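Long-range contact in ABC transporter periplasmic-binding protein YtfQ (Mycobacterium smegmatis, PDB 6HBM), which probably serves as the sugar-binding component of an ABC importer, here holding alpha-L-arabinofuranose in the cleft between its two lobes: residues A211-M216 with A239-H244. Sequence-based numbering, arbitrary orientation.
Sequences AQNDDM and AVDATH. With ZN (zinc ion), chain C; AHR (alpha-L-arabinofuranose), chain J.
In the sugar-binding cleft of this periplasmic binding protein, Asn-213 and Asp-241 converge on one hydroxyl of the bound arabinofuranose. Asn-213 ND2 donates to AHR O2 in a nearly straight bond of 2.8 Å. The same O2 donates to Asp-241 OD2 at 2.7 Å, so a single hydroxyl is gripped from both segments. The other carboxylate oxygen, Asp-241 OD1, accepts from AHR O3 at 2.8 Å, and the two neighbouring hydroxyls thus share one acid; the amide and carboxylate planes stand almost perpendicular, 89° apart. Residues including Arg-106, Arg-163 and Asp-105 make further hydrogen bonds to the sugar.

Both sugar-binding residues lie in loops that follow the parallel neighbouring strands 208-211 and 236-239, where an alpha/beta lobe of this fold commonly presents its binding residues. Asn-213 is also the N-cap of helix 214-226: its OD1 accepts from Met-216 N at 3.1 Å, leaving ND2 for the ligand. Next to Asn-213 in the chain, Asp-214 N donates to Val-240 O at 2.7 Å, tying the helix start to the loop after strand 236-239. With its carboxylate tucked between its own backbone N and carbonyl carbon (chi1 55°), Asp-214 presents OD2 to Thr-243, whose N arrives nearly head-on at 2.9 Å and whose OG1 comes from above the carboxylate plane. Thr-243 stands at the N-cap of helix 244-252, its OG1 also making a weak hydrogen bond with Gly-246 N.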
ATOM      1  N   ALA A 211       4.164 -11.214   3.239  1.00 65.46           N
ATOM      2  CA  ALA A 211       4.249  -9.904   3.872  1.00 65.31           C
ATOM      3  C   ALA A 211       3.415  -8.916   3.096  1.00 67.96           C
ATOM      4  O   ALA A 211       3.681  -8.693   1.917  1.00 67.30           O
ATOM      5  CB  ALA A 211       5.696  -9.448   3.939  1.00 66.18           C
ATOM      6  N   GLN A 212       2.410  -8.300   3.753  1.00 64.23           N
ATOM      7  CA  GLN A 212       1.508  -7.333   3.093  1.00 63.82           C
ATOM      8  C   GLN A 212       2.199  -6.001   2.668  1.00 68.04           C
ATOM      9  O   GLN A 212       1.564  -5.152   2.039  1.00 68.00           O
ATOM     10  CB  GLN A 212       0.247  -7.070   3.938  1.00 64.35           C
ATOM     11  CG  GLN A 212      -0.738  -8.228   3.892  1.00 68.43           C
ATOM     12  CD  GLN A 212      -1.870  -8.027   4.859  1.00 94.66           C
ATOM     13  OE1 GLN A 212      -2.076  -6.935   5.393  1.00 88.66           O
ATOM     14  NE2 GLN A 212      -2.620  -9.083   5.136  1.00 93.68           N
ATOM     15  N   ASN A 213       3.491  -5.839   2.940  1.00 63.37           N
ATOM     16  CA  ASN A 213       4.247  -4.697   2.458  1.00 62.62           C
ATOM     17  C   ASN A 213       5.677  -5.111   2.615  1.00 67.60           C
ATOM     18  O   ASN A 213       6.052  -5.581   3.691  1.00 67.58           O
ATOM     19  CB  ASN A 213       3.837  -3.395   3.177  1.00 60.97           C
ATOM     20  CG  ASN A 213       4.648  -2.886   4.347  1.00 63.70           C
ATOM     21  OD1 ASN A 213       5.020  -3.602   5.282  1.00 48.54           O
ATOM     22  ND2 ASN A 213       4.888  -1.599   4.358  1.00 51.44           N
ATOM     23  N   ASP A 214       6.444  -5.114   1.531  1.00 64.96           N
ATOM     24  CA  ASP A 214       7.809  -5.640   1.599  1.00 65.81           C
ATOM     25  C   ASP A 214       8.589  -5.196   2.848  1.00 67.44           C
ATOM     26  O   ASP A 214       9.363  -5.992   3.346  1.00 64.95           O
ATOM     27  CB  ASP A 214       8.592  -5.355   0.312  1.00 69.18           C
ATOM     28  CG  ASP A 214       8.652  -3.909  -0.107  1.00 92.58           C
ATOM     29  OD1 ASP A 214       8.233  -3.036   0.692  1.00 95.62           O
ATOM     30  OD2 ASP A 214       9.114  -3.642  -1.237  1.00104.13           O
ATOM     31  N   ASP A 215       8.339  -3.979   3.381  1.00 65.23           N
ATOM     32  CA  ASP A 215       8.978  -3.469   4.612  1.00 65.55           C
ATOM     33  C   ASP A 215       8.890  -4.456   5.782  1.00 68.25           C
ATOM     34  O   ASP A 215       9.911  -4.706   6.438  1.00 68.57           O
ATOM     35  CB  ASP A 215       8.402  -2.097   5.041  1.00 67.67           C
ATOM     36  CG  ASP A 215       9.292  -0.917   4.705  1.00 75.52           C
ATOM     37  OD1 ASP A 215       9.343  -0.534   3.503  1.00 76.80           O
ATOM     38  OD2 ASP A 215       9.911  -0.347   5.652  1.00 77.40           O
ATOM     39  N   MET A 216       7.696  -5.026   6.035  1.00 62.62           N
ATOM     40  CA  MET A 216       7.558  -6.058   7.079  1.00 61.40           C
ATOM     41  C   MET A 216       8.353  -7.319   6.675  1.00 61.68           C
ATOM     42  O   MET A 216       9.026  -7.896   7.528  1.00 61.93           O
ATOM     43  CB  MET A 216       6.090  -6.417   7.343  1.00 63.81           C
ATOM     44  CG  MET A 216       5.336  -5.350   8.138  1.00 67.39           C
ATOM     45  SD  MET A 216       3.515  -5.519   8.261  1.00 71.20           S
ATOM     46  CE  MET A 216       3.091  -6.273   6.645  1.00 67.35           C
ATOM     47  N   ALA A 239       5.998 -10.731  -1.097  1.00 46.41           N
ATOM     48  CA  ALA A 239       5.457  -9.475  -0.562  1.00 45.90           C
ATOM     49  C   ALA A 239       4.867  -8.516  -1.594  1.00 50.76           C
ATOM     50  O   ALA A 239       4.848  -8.812  -2.790  1.00 51.74           O
ATOM     51  CB  ALA A 239       6.544  -8.766   0.228  1.00 46.51           C
ATOM     52  N   VAL A 240       4.338  -7.369  -1.096  1.00 45.99           N
ATOM     53  CA  VAL A 240       3.725  -6.308  -1.916  1.00 44.42           C
ATOM     54  C   VAL A 240       4.633  -5.009  -1.870  1.00 50.34           C
ATOM     55  O   VAL A 240       5.566  -4.931  -1.061  1.00 49.79           O
ATOM     56  CB  VAL A 240       2.269  -6.048  -1.399  1.00 45.32           C
ATOM     57  CG1 VAL A 240       1.437  -5.328  -2.437  1.00 45.01           C
ATOM     58  CG2 VAL A 240       1.588  -7.345  -0.998  1.00 44.18           C
ATOM     59  N   ASP A 241       4.412  -4.076  -2.823  1.00 48.53           N
ATOM     60  CA  ASP A 241       4.977  -2.712  -2.953  1.00 49.28           C
ATOM     61  C   ASP A 241       6.059  -2.521  -4.037  1.00 55.64           C
ATOM     62  O   ASP A 241       5.975  -1.540  -4.789  1.00 55.63           O
ATOM     63  CB  ASP A 241       5.494  -2.104  -1.637  1.00 50.46           C
ATOM     64  CG  ASP A 241       4.438  -1.837  -0.585  1.00 56.57           C
ATOM     65  OD1 ASP A 241       3.236  -1.826  -0.931  1.00 55.79           O
ATOM     66  OD2 ASP A 241       4.810  -1.591   0.569  1.00 63.03           O
ATOM     67  N   ALA A 242       7.082  -3.384  -4.071  1.00 52.42           N
ATOM     68  CA  ALA A 242       8.204  -3.301  -5.022  1.00 52.34           C
ATOM     69  C   ALA A 242       9.080  -2.051  -4.762  1.00 58.97           C
ATOM     70  O   ALA A 242       9.453  -1.333  -5.702  1.00 61.52           O
ATOM     71  CB  ALA A 242       7.712  -3.352  -6.477  1.00 52.56           C
ATOM     72  N   THR A 243       9.440  -1.817  -3.481  1.00 53.70           N
ATOM     73  CA  THR A 243      10.280  -0.679  -3.099  1.00 53.35           C
ATOM     74  C   THR A 243      11.722  -0.999  -3.449  1.00 55.75           C
ATOM     75  O   THR A 243      12.039  -2.156  -3.726  1.00 54.14           O
ATOM     76  CB  THR A 243      10.125  -0.314  -1.606  1.00 66.31           C
ATOM     77  OG1 THR A 243      10.725  -1.321  -0.784  1.00 65.04           O
ATOM     78  CG2 THR A 243       8.671  -0.065  -1.203  1.00 63.41           C
ATOM     79  N   HIS A 244      12.592   0.026  -3.441  1.00 52.62           N
ATOM     80  CA  HIS A 244      14.007  -0.128  -3.801  1.00 52.35           C
ATOM     81  C   HIS A 244      14.601  -1.283  -3.030  1.00 54.18           C
ATOM     82  O   HIS A 244      14.967  -2.299  -3.630  1.00 51.15           O
ATOM     83  CB  HIS A 244      14.818   1.184  -3.537  1.00 53.28           C
ATOM     84  CG  HIS A 244      16.170   1.264  -4.211  1.00 56.08           C
ATOM     85  ND1 HIS A 244      16.919   2.430  -4.182  1.00 57.05           N
ATOM     86  CD2 HIS A 244      16.846   0.334  -4.925  1.00 57.55           C
ATOM     87  CE1 HIS A 244      18.025   2.164  -4.847  1.00 56.27           C
ATOM     88  NE2 HIS A 244      18.020   0.925  -5.327  1.00 56.84           N
TER
HETATM   89 ZN    ZN C 401      16.340   3.754  -2.597  1.00 56.83          ZN
HETATM   90  O5  AHR J 408      -1.695   2.390   1.688  0.90 27.11           O
HETATM   91  C5  AHR J 408      -0.718   1.660   0.969  0.90 21.69           C
HETATM   92  C4  AHR J 408       0.192   1.009   1.965  0.90 21.64           C
HETATM   93  O4  AHR J 408       0.652   2.005   2.920  0.90 22.75           O
HETATM   94  C3  AHR J 408       1.471   0.403   1.410  0.90 21.93           C
HETATM   95  O3  AHR J 408       1.324  -0.872   0.803  0.90 20.81           O
HETATM   96  C2  AHR J 408       2.313   0.349   2.674  0.90 22.90           C
HETATM   97  O2  AHR J 408       3.668   0.003   2.410  0.90 21.83           O
HETATM   98  C1  AHR J 408       2.036   1.749   3.237  0.90 24.16           C
HETATM   99  O1  AHR J 408       2.297   1.886   4.657  0.90 23.74           O
HETATM  100  O   HOH W   1      17.427   2.085  -1.502  0.50  3.00           O